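Long-range contacts in mandelate racemase/muconate lactonizing enzyme/Enolase superfamily (Rhodobacter sphaeroides, PDB 2HZG), which has the two-domain architecture of the enolase superfamily, a capping domain beside a TIM-type barrel, and binds a sodium ion: residues 6-11 against 70-75; 140-145 against 181-186; 217-222 against 244-249. All coordinates share one frame; numbering follows the deposited sequence.

Contact 1: 6-11 against 70-75; sequences DAVDLF and SVLGQR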
ATOM      1  N   ASP A   6     -18.814   4.146  20.336  1.00 20.10           N
ATOM      2  CA  ASP A   6     -18.410   3.851  21.713  0.50 20.14           C
ATOM      3  C   ASP A   6     -17.475   2.640  21.800  1.00 19.73           C
ATOM      4  O   ASP A   6     -16.772   2.458  22.776  1.00 20.58           O
ATOM      5  CB  ASP A   6     -19.651   3.556  22.585  0.50 20.61           C
ATOM      6  CG  ASP A   6     -20.747   4.616  22.455  0.50 22.31           C
ATOM      7  OD1 ASP A   6     -20.495   5.802  22.755  0.50 25.47           O
ATOM      8  OD2 ASP A   6     -21.882   4.259  22.073  0.50 23.43           O
ATOM      9  N   ALA A   7     -17.525   1.770  20.793  1.00 18.51           N
ATOM     10  CA  ALA A   7     -16.741   0.523  20.825  1.00 17.55           C
ATOM     11  C   ALA A   7     -16.429   0.057  19.410  1.00 16.79           C
ATOM     12  O   ALA A   7     -17.255   0.198  18.496  1.00 15.77           O
ATOM     13  CB  ALA A   7     -17.499  -0.593  21.598  1.00 17.69           C
ATOM     14  N   VAL A   8     -15.236  -0.490  19.232  1.00 16.81           N
ATOM     15  CA  VAL A   8     -14.880  -1.153  17.978  1.00 16.63           C
ATOM     16  C   VAL A   8     -14.111  -2.369  18.409  1.00 17.50           C
ATOM     17  O   VAL A   8     -12.979  -2.252  18.913  1.00 17.13           O
ATOM     18  CB  VAL A   8     -13.991  -0.293  17.043  1.00 17.23           C
ATOM     19  CG1 VAL A   8     -13.707  -1.042  15.716  1.00 16.77           C
ATOM     20  CG2 VAL A   8     -14.612   1.079  16.775  1.00 15.53           C
ATOM     21  N   ASP A   9     -14.735  -3.535  18.232  1.00 16.38           N
ATOM     22  CA  ASP A   9     -14.123  -4.788  18.617  1.00 16.98           C
ATOM     23  C   ASP A   9     -13.697  -5.568  17.393  1.00 16.72           C
ATOM     24  O   ASP A   9     -14.461  -5.704  16.415  1.00 16.19           O
ATOM     25  CB  ASP A   9     -15.064  -5.628  19.491  1.00 16.43           C
ATOM     26  CG  ASP A   9     -15.338  -4.957  20.820  1.00 19.44           C
ATOM     27  OD1 ASP A   9     -14.356  -4.656  21.539  1.00 20.32           O
ATOM     28  OD2 ASP A   9     -16.519  -4.679  21.108  1.00 20.90           O
ATOM     29  N   LEU A  10     -12.470  -6.070  17.483  1.00 16.65           N
ATOM     30  CA  LEU A  10     -11.778  -6.720  16.377  1.00 16.49           C
ATOM     31  C   LEU A  10     -11.574  -8.193  16.694  1.00 15.91           C
ATOM     32  O   LEU A  10     -10.913  -8.528  17.675  1.00 16.83           O
ATOM     33  CB  LEU A  10     -10.419  -6.049  16.170  1.00 16.27           C
ATOM     34  CG  LEU A  10     -10.385  -4.515  15.994  1.00 17.52           C
ATOM     35  CD1 LEU A  10      -8.949  -4.023  15.647  1.00 15.86           C
ATOM     36  CD2 LEU A  10     -11.388  -4.052  14.932  1.00 14.90           C
ATOM     37  N   PHE A  11     -12.107  -9.054  15.829  1.00 15.80           N
ATOM     38  CA  PHE A  11     -12.090 -10.498  16.014  1.00 15.36           C
ATOM     39  C   PHE A  11     -11.221 -11.159  14.954  1.00 15.63           C
ATOM     40  O   PHE A  11     -11.583 -11.191  13.787  1.00 15.16           O
ATOM     41  CB  PHE A  11     -13.519 -11.042  15.925  1.00 15.54           C
ATOM     42  CG  PHE A  11     -14.421 -10.541  17.020  1.00 14.90           C
ATOM     43  CD1 PHE A  11     -14.614 -11.311  18.175  1.00 15.54           C
ATOM     44  CD2 PHE A  11     -15.058  -9.302  16.909  1.00 14.26           C
ATOM     45  CE1 PHE A  11     -15.446 -10.861  19.196  1.00 16.88           C
ATOM     46  CE2 PHE A  11     -15.892  -8.835  17.932  1.00 15.38           C
ATOM     47  CZ  PHE A  11     -16.080  -9.621  19.082  1.00 16.77           C
ATOM     48  N   SER A  70      -9.088   8.022  14.938  1.00 16.74           N
ATOM     49  CA  SER A  70      -9.995   8.693  14.013  1.00 15.38           C
ATOM     50  C   SER A  70     -11.394   8.090  13.996  1.00 15.12           C
ATOM     51  O   SER A  70     -12.243   8.515  13.210  1.00 15.00           O
ATOM     52  CB  SER A  70      -9.415   8.633  12.592  1.00 14.88           C
ATOM     53  OG  SER A  70      -8.183   9.333  12.529  1.00 15.73           O
ATOM     54  N   VAL A  71     -11.612   7.075  14.826  1.00 14.65           N
ATOM     55  CA  VAL A  71     -12.844   6.301  14.789  1.00 15.27           C
ATOM     56  C   VAL A  71     -13.582   6.324  16.150  1.00 16.22           C
ATOM     57  O   VAL A  71     -14.755   6.708  16.216  1.00 16.29           O
ATOM     58  CB  VAL A  71     -12.588   4.829  14.313  1.00 15.04           C
ATOM     59  CG1 VAL A  71     -13.897   4.016  14.319  1.00 14.47           C
ATOM     60  CG2 VAL A  71     -11.953   4.794  12.911  1.00 12.67           C
ATOM     61  N   LEU A  72     -12.905   5.895  17.210  1.00 17.67           N
ATOM     62  CA  LEU A  72     -13.511   5.871  18.553  1.00 20.09           C
ATOM     63  C   LEU A  72     -13.929   7.260  18.966  1.00 19.92           C
ATOM     64  O   LEU A  72     -13.134   8.197  18.880  1.00 20.12           O
ATOM     65  CB  LEU A  72     -12.549   5.302  19.608  1.00 20.60           C
ATOM     66  CG  LEU A  72     -12.389   3.775  19.656  1.00 24.82           C
ATOM     67  CD1 LEU A  72     -11.425   3.407  20.807  1.00 27.85           C
ATOM     68  CD2 LEU A  72     -13.746   3.076  19.848  1.00 26.16           C
ATOM     69  N   GLY A  73     -15.182   7.396  19.393  1.00 20.18           N
ATOM     70  CA  GLY A  73     -15.677   8.672  19.943  1.00 19.83           C
ATOM     71  C   GLY A  73     -16.242   9.563  18.869  1.00 20.06           C
ATOM     72  O   GLY A  73     -16.794  10.623  19.160  1.00 20.42           O
ATOM     73  N   GLN A  74     -16.104   9.144  17.611  1.00 19.54           N
ATOM     74  CA  GLN A  74     -16.605   9.941  16.480  1.00 18.89           C
ATOM     75  C   GLN A  74     -18.128   9.954  16.365  1.00 19.40           C
ATOM     76  O   GLN A  74     -18.778   8.933  16.601  1.00 18.53           O
ATOM     77  CB  GLN A  74     -15.978   9.451  15.168  1.00 19.02           C
ATOM     78  CG  GLN A  74     -14.481   9.808  15.104  1.00 17.43           C
ATOM     79  CD  GLN A  74     -14.291  11.315  14.933  1.00 16.65           C
ATOM     80  OE1 GLN A  74     -15.085  11.954  14.253  1.00 16.13           O
ATOM     81  NE2 GLN A  74     -13.262  11.880  15.562  1.00 17.96           N
ATOM     82  N   ARG A  75     -18.683  11.105  15.981  1.00 20.05           N
ATOM     83  CA  ARG A  75     -20.124  11.236  15.789  1.00 22.07           C
ATOM     84  C   ARG A  75     -20.543  10.501  14.532  1.00 22.96           C
ATOM     85  O   ARG A  75     -19.860  10.577  13.502  1.00 22.51           O
ATOM     86  CB  ARG A  75     -20.550  12.710  15.685  1.00 22.39           C
ATOM     87  CG  ARG A  75     -20.278  13.516  16.941  1.00 24.71           C
ATOM     88  CD  ARG A  75     -21.003  14.899  16.920  1.00 28.47           C
ATOM     89  NE  ARG A  75     -21.038  15.443  18.269  1.00 29.26           N
ATOM     90  CZ  ARG A  75     -21.941  15.103  19.191  1.00 30.80           C
ATOM     91  NH1 ARG A  75     -22.897  14.221  18.904  1.00 31.50           N
ATOM     92  NH2 ARG A  75     -21.888  15.636  20.412  1.00 28.26           N
TER
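Leu-72 CD2 lies over one face of the peptide plane joining Ala-7 to Val-8, 3.9 Å from Val-8 N. That peptide is the flat group of this contact, since no ring or amide side chain meets another across it. The two parts are the classic beta bulge at the start of strand 5-14, where Asp-6 and Ala-7 both face Ala-34, and a type II beta turn from Val-71 to Gln-74; both belong to the N-terminal capping domain. The turn is identified by the bond from Gln-74 N to Val-71 O (3.1 Å) and by Gly-73, whose phi of 89° is the positive value expected at its third position. Gly-73 is also backbone-bonded to Ile-5, which ties the turn to the strand.

Side-chain contact is wholly apolar. Val-8 has CG1 anti to its N (chi1 -178°), leaving CG2 beside the N as the methyl that meets the turn; Val-71 approaches it at about a right angle, CG1 to CG2 of Val-8 3.9 Å. Outside the two segments Val-8 packs on Val-31 and Phe-55, and Asp-6, in one of its two conformers, turns away to bond Gly-36 N through OD2. The shortest side-chain approach is Val-8 CG2 to Leu-72 CD2, 3.8 Å.

Contact 2: 140-145 against 181-186; sequences LLFGDT and DQIMAA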
ATOM      1  N   LEU A 140     -13.544 -20.442  -8.131  1.00 14.32           N
ATOM      2  CA  LEU A 140     -12.874 -21.653  -7.685  1.00 14.88           C
ATOM      3  C   LEU A 140     -11.370 -21.569  -7.880  1.00 14.34           C
ATOM      4  O   LEU A 140     -10.890 -20.743  -8.629  1.00 14.86           O
ATOM      5  CB  LEU A 140     -13.419 -22.872  -8.479  1.00 14.56           C
ATOM      6  CG  LEU A 140     -14.888 -23.223  -8.243  1.00 16.13           C
ATOM      7  CD1 LEU A 140     -15.359 -24.256  -9.268  1.00 16.97           C
ATOM      8  CD2 LEU A 140     -15.067 -23.740  -6.819  1.00 16.32           C
ATOM      9  N   LEU A 141     -10.625 -22.453  -7.233  1.00 14.83           N
ATOM     10  CA  LEU A 141      -9.202 -22.542  -7.532  1.00 14.84           C
ATOM     11  C   LEU A 141      -8.956 -23.657  -8.553  1.00 15.29           C
ATOM     12  O   LEU A 141      -9.622 -24.697  -8.534  1.00 14.22           O
ATOM     13  CB  LEU A 141      -8.403 -22.779  -6.262  1.00 15.09           C
ATOM     14  CG  LEU A 141      -8.527 -21.677  -5.194  1.00 17.26           C
ATOM     15  CD1 LEU A 141      -7.820 -22.092  -3.940  1.00 19.73           C
ATOM     16  CD2 LEU A 141      -8.024 -20.297  -5.679  1.00 17.15           C
ATOM     17  N   PHE A 142      -8.009 -23.436  -9.451  1.00 15.38           N
ATOM     18  CA  PHE A 142      -7.476 -24.532 -10.258  1.00 16.02           C
ATOM     19  C   PHE A 142      -7.026 -25.691  -9.369  1.00 16.48           C
ATOM     20  O   PHE A 142      -6.353 -25.473  -8.359  1.00 16.65           O
ATOM     21  CB  PHE A 142      -6.270 -24.065 -11.094  1.00 15.65           C
ATOM     22  CG  PHE A 142      -6.645 -23.329 -12.341  1.00 15.54           C
ATOM     23  CD1 PHE A 142      -7.164 -24.022 -13.440  1.00 12.86           C
ATOM     24  CD2 PHE A 142      -6.458 -21.944 -12.434  1.00 13.41           C
ATOM     25  CE1 PHE A 142      -7.517 -23.363 -14.599  1.00 12.42           C
ATOM     26  CE2 PHE A 142      -6.786 -21.269 -13.604  1.00 11.37           C
ATOM     27  CZ  PHE A 142      -7.330 -21.980 -14.694  1.00 12.69           C
ATOM     28  N   GLY A 143      -7.397 -26.921  -9.755  1.00 17.12           N
ATOM     29  CA  GLY A 143      -6.869 -28.120  -9.121  1.00 17.41           C
ATOM     30  C   GLY A 143      -5.392 -28.267  -9.427  1.00 18.65           C
ATOM     31  O   GLY A 143      -4.877 -27.636 -10.349  1.00 19.00           O
ATOM     32  N   ASP A 144      -4.705 -29.092  -8.651  1.00 19.22           N
ATOM     33  CA  ASP A 144      -3.288 -29.354  -8.865  1.00 20.62           C
ATOM     34  C   ASP A 144      -3.036 -30.148 -10.150  1.00 20.54           C
ATOM     35  O   ASP A 144      -1.917 -30.151 -10.667  1.00 20.81           O
ATOM     36  CB  ASP A 144      -2.675 -30.063  -7.646  1.00 21.36           C
ATOM     37  CG  ASP A 144      -2.633 -29.159  -6.397  1.00 25.66           C
ATOM     38  OD1 ASP A 144      -2.935 -27.943  -6.513  1.00 27.78           O
ATOM     39  OD2 ASP A 144      -2.289 -29.665  -5.298  1.00 29.64           O
ATOM     40  N   THR A 145      -4.071 -30.809 -10.670  1.00 19.72           N
ATOM     41  CA  THR A 145      -3.957 -31.527 -11.941  1.00 19.49           C
ATOM     42  C   THR A 145      -5.144 -31.085 -12.770  1.00 18.94           C
ATOM     43  O   THR A 145      -6.138 -30.601 -12.213  1.00 18.86           O
ATOM     44  CB  THR A 145      -4.010 -33.073 -11.760  1.00 19.84           C
ATOM     45  OG1 THR A 145      -5.265 -33.426 -11.178  1.00 19.00           O
ATOM     46  CG2 THR A 145      -2.878 -33.582 -10.846  1.00 19.49           C
ATOM     47  N   ASP A 181      -3.517 -27.346 -20.640  1.00 18.34           N
ATOM     48  CA  ASP A 181      -4.159 -28.558 -20.121  1.00 18.43           C
ATOM     49  C   ASP A 181      -5.204 -28.208 -19.047  1.00 18.13           C
ATOM     50  O   ASP A 181      -6.312 -28.727 -19.056  1.00 17.83           O
ATOM     51  CB  ASP A 181      -3.105 -29.496 -19.544  1.00 18.16           C
ATOM     52  CG  ASP A 181      -2.271 -30.210 -20.634  1.00 21.12           C
ATOM     53  OD1 ASP A 181      -2.641 -30.173 -21.825  1.00 22.85           O
ATOM     54  OD2 ASP A 181      -1.232 -30.791 -20.279  1.00 23.63           O
ATOM     55  N   GLN A 182      -4.837 -27.290 -18.155  1.00 17.52           N
ATOM     56  CA  GLN A 182      -5.719 -26.826 -17.083  1.00 17.41           C
ATOM     57  C   GLN A 182      -6.949 -26.099 -17.624  1.00 17.02           C
ATOM     58  O   GLN A 182      -8.072 -26.361 -17.202  1.00 17.49           O
ATOM     59  CB  GLN A 182      -4.940 -25.907 -16.128  1.00 16.69           C
ATOM     60  CG  GLN A 182      -3.984 -26.625 -15.212  1.00 16.32           C
ATOM     61  CD  GLN A 182      -4.694 -27.291 -14.021  1.00 18.31           C
ATOM     62  OE1 GLN A 182      -5.919 -27.285 -13.934  1.00 18.06           O
ATOM     63  NE2 GLN A 182      -3.923 -27.857 -13.115  1.00 15.90           N
ATOM     64  N   ILE A 183      -6.721 -25.173 -18.546  1.00 17.27           N
ATOM     65  CA  ILE A 183      -7.773 -24.312 -19.077  1.00 17.40           C
ATOM     66  C   ILE A 183      -8.744 -25.113 -19.941  1.00 18.10           C
ATOM     67  O   ILE A 183      -9.960 -24.927 -19.863  1.00 16.81           O
ATOM     68  CB  ILE A 183      -7.141 -23.098 -19.837  1.00 17.20           C
ATOM     69  CG1 ILE A 183      -6.428 -22.158 -18.829  1.00 17.82           C
ATOM     70  CG2 ILE A 183      -8.181 -22.324 -20.627  1.00 16.54           C
ATOM     71  CD1 ILE A 183      -5.430 -21.161 -19.467  1.00 18.62           C
ATOM     72  N   MET A 184      -8.194 -26.010 -20.759  1.00 18.72           N
ATOM     73  CA  MET A 184      -9.015 -26.910 -21.581  1.00 19.92           C
ATOM     74  C   MET A 184      -9.847 -27.867 -20.735  1.00 19.08           C
ATOM     75  O   MET A 184     -10.998 -28.137 -21.065  1.00 20.00           O
ATOM     76  CB  MET A 184      -8.139 -27.680 -22.563  1.00 20.45           C
ATOM     77  CG  MET A 184      -7.529 -26.803 -23.661  1.00 25.29           C
ATOM     78  SD  MET A 184      -8.783 -25.863 -24.562  1.00 36.84           S
ATOM     79  CE  MET A 184      -7.816 -24.413 -24.991  1.00 35.40           C
ATOM     80  N   ALA A 185      -9.270 -28.352 -19.641  1.00 19.06           N
ATOM     81  CA  ALA A 185      -9.988 -29.203 -18.677  1.00 19.29           C
ATOM     82  C   ALA A 185     -11.143 -28.440 -17.999  1.00 19.64           C
ATOM     83  O   ALA A 185     -12.244 -28.973 -17.874  1.00 19.67           O
ATOM     84  CB  ALA A 185      -9.029 -29.790 -17.650  1.00 18.86           C
ATOM     85  N   ALA A 186     -10.904 -27.180 -17.621  1.00 19.04           N
ATOM     86  CA  ALA A 186     -11.988 -26.291 -17.154  1.00 18.84           C
ATOM     87  C   ALA A 186     -13.122 -26.173 -18.183  1.00 18.85           C
ATOM     88  O   ALA A 186     -14.306 -26.337 -17.849  1.00 18.06           O
ATOM     89  CB  ALA A 186     -11.433 -24.902 -16.790  1.00 18.27           C
TER
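Gln-182 reaches out from helix 176-190 to the loop that leaves the first strand of the TIM-type barrel, and its NE2 donates to Gly-143 O at 2.9 Å. The bond is bent: the N-H...O angle is 134°, and the donor stands above the carbonyl plane, 36° out of it. The amide oxygen sits near the Phe-142 ring, with OE1 3.5 Å from CD1, while the ring and amide planes are 74° apart. Farther back along the glutamine, CB lies 3.9 Å from Phe-142 CE1, and the two side chains run past each other in opposite directions. A bend at chi2 turns the amide to the carbonyl of Gly-143.

The next shell fixes the amide from its other end. Thr-149 OG1, on helix 146-158, is hydrogen-bonded both to Gln-182 OE1 and to Gly-143 N, so the buried glutamine has partners for its oxygen and its nitrogen, and the loop is held at the N and the O of one residue. Thr-145 is the N-cap of that same helix. Phe-142 also meets the ring of Phe-166 on the neighbouring strand, and its CZ reaches Ile-183 CG1 at 4.2 Å.

Contact 3: 217-222 against 244-249; sequences TLDAAG and RGARVR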
ATOM      1  N   THR A 217      -4.373 -19.973 -26.199  1.00 20.48           N
ATOM      2  CA  THR A 217      -5.012 -21.010 -25.402  1.00 21.53           C
ATOM      3  C   THR A 217      -6.306 -20.477 -24.782  1.00 21.02           C
ATOM      4  O   THR A 217      -7.341 -21.132 -24.835  1.00 20.93           O
ATOM      5  CB  THR A 217      -4.094 -21.459 -24.263  1.00 21.97           C
ATOM      6  OG1 THR A 217      -2.837 -21.898 -24.808  1.00 25.70           O
ATOM      7  CG2 THR A 217      -4.738 -22.578 -23.460  1.00 22.77           C
ATOM      8  N   LEU A 218      -6.232 -19.295 -24.184  1.00 20.02           N
ATOM      9  CA  LEU A 218      -7.414 -18.666 -23.581  1.00 19.72           C
ATOM     10  C   LEU A 218      -8.507 -18.455 -24.637  1.00 19.77           C
ATOM     11  O   LEU A 218      -9.685 -18.714 -24.380  1.00 19.45           O
ATOM     12  CB  LEU A 218      -7.044 -17.340 -22.916  1.00 18.11           C
ATOM     13  CG  LEU A 218      -6.147 -17.420 -21.676  1.00 18.43           C
ATOM     14  CD1 LEU A 218      -5.424 -16.080 -21.428  1.00 13.70           C
ATOM     15  CD2 LEU A 218      -6.937 -17.865 -20.422  1.00 15.02           C
ATOM     16  N   ASP A 219      -8.123 -17.996 -25.824  1.00 20.08           N
ATOM     17  CA  ASP A 219      -9.107 -17.772 -26.889  1.00 20.66           C
ATOM     18  C   ASP A 219      -9.677 -19.102 -27.417  1.00 20.47           C
ATOM     19  O   ASP A 219     -10.868 -19.190 -27.686  1.00 20.53           O
ATOM     20  CB  ASP A 219      -8.544 -16.910 -28.027  1.00 20.82           C
ATOM     21  CG  ASP A 219      -8.591 -15.398 -27.718  1.00 23.30           C
ATOM     22  OD1 ASP A 219      -9.159 -14.981 -26.666  1.00 23.09           O
ATOM     23  OD2 ASP A 219      -8.040 -14.617 -28.536  1.00 24.63           O
ATOM     24  N   ALA A 220      -8.835 -20.132 -27.516  1.00 20.57           N
ATOM     25  CA  ALA A 220      -9.287 -21.456 -27.973  1.00 20.58           C
ATOM     26  C   ALA A 220     -10.334 -22.049 -27.004  1.00 20.96           C
ATOM     27  O   ALA A 220     -11.273 -22.722 -27.430  1.00 21.45           O
ATOM     28  CB  ALA A 220      -8.088 -22.412 -28.158  1.00 20.17           C
ATOM     29  N   ALA A 221     -10.168 -21.783 -25.707  1.00 20.14           N
ATOM     30  CA  ALA A 221     -11.121 -22.215 -24.680  1.00 19.37           C
ATOM     31  C   ALA A 221     -12.310 -21.265 -24.523  1.00 18.95           C
ATOM     32  O   ALA A 221     -13.184 -21.495 -23.691  1.00 19.26           O
ATOM     33  CB  ALA A 221     -10.407 -22.406 -23.344  1.00 19.66           C
ATOM     34  N   GLY A 222     -12.324 -20.190 -25.306  1.00 18.36           N
ATOM     35  CA  GLY A 222     -13.419 -19.215 -25.306  1.00 18.15           C
ATOM     36  C   GLY A 222     -13.529 -18.460 -23.986  1.00 18.21           C
ATOM     37  O   GLY A 222     -14.628 -18.099 -23.561  1.00 18.20           O
ATOM     38  N   ARG A 244      -2.539  -6.753 -27.739  1.00 27.66           N
ATOM     39  CA  ARG A 244      -2.099  -7.849 -28.599  1.00 27.57           C
ATOM     40  C   ARG A 244      -3.210  -8.425 -29.479  1.00 27.18           C
ATOM     41  O   ARG A 244      -2.958  -9.318 -30.276  1.00 27.56           O
ATOM     42  CB  ARG A 244      -1.436  -8.955 -27.774  1.00 27.43           C
ATOM     43  CG  ARG A 244      -0.328  -8.444 -26.888  1.00 29.61           C
ATOM     44  CD  ARG A 244       0.886  -8.002 -27.696  1.00 32.33           C
ATOM     45  NE  ARG A 244       1.812  -9.112 -27.738  1.00 36.27           N
ATOM     46  CZ  ARG A 244       2.988  -9.141 -27.131  1.00 36.83           C
ATOM     47  NH1 ARG A 244       3.433  -8.090 -26.457  1.00 37.84           N
ATOM     48  NH2 ARG A 244       3.730 -10.227 -27.234  1.00 39.27           N
ATOM     49  N   GLY A 245      -4.429  -7.939 -29.328  1.00 26.68           N
ATOM     50  CA  GLY A 245      -5.504  -8.322 -30.240  1.00 26.76           C
ATOM     51  C   GLY A 245      -6.287  -9.595 -29.941  1.00 26.23           C
ATOM     52  O   GLY A 245      -7.113 -10.007 -30.756  1.00 26.75           O
ATOM     53  N   ALA A 246      -6.069 -10.197 -28.768  1.00 25.36           N
ATOM     54  CA  ALA A 246      -6.823 -11.396 -28.365  1.00 24.03           C
ATOM     55  C   ALA A 246      -8.291 -11.059 -28.104  1.00 23.51           C
ATOM     56  O   ALA A 246      -8.641  -9.898 -27.911  1.00 22.80           O
ATOM     57  CB  ALA A 246      -6.187 -12.044 -27.147  1.00 23.59           C
ATOM     58  N   ARG A 247      -9.162 -12.069 -28.115  1.00 23.10           N
ATOM     59  CA  ARG A 247     -10.574 -11.826 -27.798  1.00 23.00           C
ATOM     60  C   ARG A 247     -10.782 -11.736 -26.276  1.00 21.53           C
ATOM     61  O   ARG A 247     -11.571 -10.932 -25.813  1.00 20.44           O
ATOM     62  CB  ARG A 247     -11.491 -12.908 -28.377  1.00 23.44           C
ATOM     63  CG  ARG A 247     -11.462 -13.042 -29.926  1.00 29.15           C
ATOM     64  CD  ARG A 247     -12.658 -13.897 -30.428  1.00 36.21           C
ATOM     65  NE  ARG A 247     -12.988 -14.904 -29.423  1.00 41.49           N
ATOM     66  CZ  ARG A 247     -12.509 -16.149 -29.404  1.00 44.48           C
ATOM     67  NH1 ARG A 247     -11.698 -16.566 -30.382  1.00 42.87           N
ATOM     68  NH2 ARG A 247     -12.856 -16.977 -28.402  1.00 43.51           N
ATOM     69  N   VAL A 248     -10.085 -12.590 -25.526  1.00 20.80           N
ATOM     70  CA  VAL A 248     -10.130 -12.566 -24.065  1.00 19.95           C
ATOM     71  C   VAL A 248      -9.793 -11.152 -23.590  1.00 20.26           C
ATOM     72  O   VAL A 248      -8.818 -10.532 -24.048  1.00 20.48           O
ATOM     73  CB  VAL A 248      -9.188 -13.635 -23.439  1.00 20.13           C
ATOM     74  CG1 VAL A 248      -7.717 -13.377 -23.795  1.00 18.61           C
ATOM     75  CG2 VAL A 248      -9.381 -13.741 -21.915  1.00 17.86           C
ATOM     76  N   ARG A 249     -10.610 -10.638 -22.684  1.00 19.59           N
ATOM     77  CA  ARG A 249     -10.386  -9.304 -22.148  1.00 19.55           C
ATOM     78  C   ARG A 249      -9.579  -9.372 -20.866  1.00 18.35           C
ATOM     79  O   ARG A 249      -9.455 -10.442 -20.275  1.00 18.17           O
ATOM     80  CB  ARG A 249     -11.733  -8.596 -21.966  1.00 19.98           C
ATOM     81  CG  ARG A 249     -12.387  -8.346 -23.335  1.00 23.91           C
ATOM     82  CD  ARG A 249     -13.853  -8.033 -23.196  1.00 30.69           C
ATOM     83  NE  ARG A 249     -14.054  -6.679 -22.682  1.00 34.49           N
ATOM     84  CZ  ARG A 249     -15.238  -6.162 -22.368  1.00 36.71           C
ATOM     85  NH1 ARG A 249     -16.343  -6.893 -22.493  1.00 36.17           N
ATOM     86  NH2 ARG A 249     -15.309  -4.915 -21.916  1.00 36.75           N
TER
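A Schellman motif closes helix 215-220 at Gly-222, and the last turn of that helix presents Asp-219 to the loop 244-249. Its carboxylate takes two successive backbone N-H groups, one on each oxygen. Arg-247 N donates to OD2 at 2.8 Å in a nearly straight bond (170°), meeting it on the syn side and 20° out of the carboxylate plane; Val-248 N donates to OD1, also at 2.8 Å, through the syn lone pair. Two such donors hold the carboxylate against rotation and would probably favour its charged form.

In the barrel this loop follows helix 235-242 and leads into strand 249-252, whose neighbour in the parallel sheet is strand 225-227. The bonds thus join the C-terminal end of the helix before strand 225-227 to the entry of the strand after it. Leu-218 and Val-248 both rest on Leu-226 of strand 225-227, and Leu-218 CB touches Val-248 CG1 at 4.1 Å.

On the outer side Arg-247 folds back at chi3, bringing its guanidinium across the aspartate, with Asp-219 CB over one face and Gly-222 CA at the edge. Its NH2 donates to Asp-219 O at 3.1 Å. That carbonyl already accepts Gly-222 N, 3.0 Å away, from within the helix cap, and the NH2 donor is tilted 18° from the carbonyl plane.

Contacts 2 and 3 sit on the same side of the chain's centre, in the barrel, and contact 1 lies on the opposite side in the capping domain, its centre about 44 Å and 48 Å from theirs. Contact 1 is a surface contact made by methyl groups, without a hydrogen bond across it. Contact 2 is buried, and one neutral amide supplies its polar link; contact 3, partly buried, uses a carboxylate bound to backbone N-H groups and a guanidinium bound to a backbone carbonyl, not a salt bridge between the two. Contacts 2 and 3 touch each other because helix 176-190 packs on the 217-222 segment: Ile-183 CG2 meets Ala-221 CB at 3.5 Å, and Ile-183 CD1 meets Leu-218 CD2 at 3.7 Å.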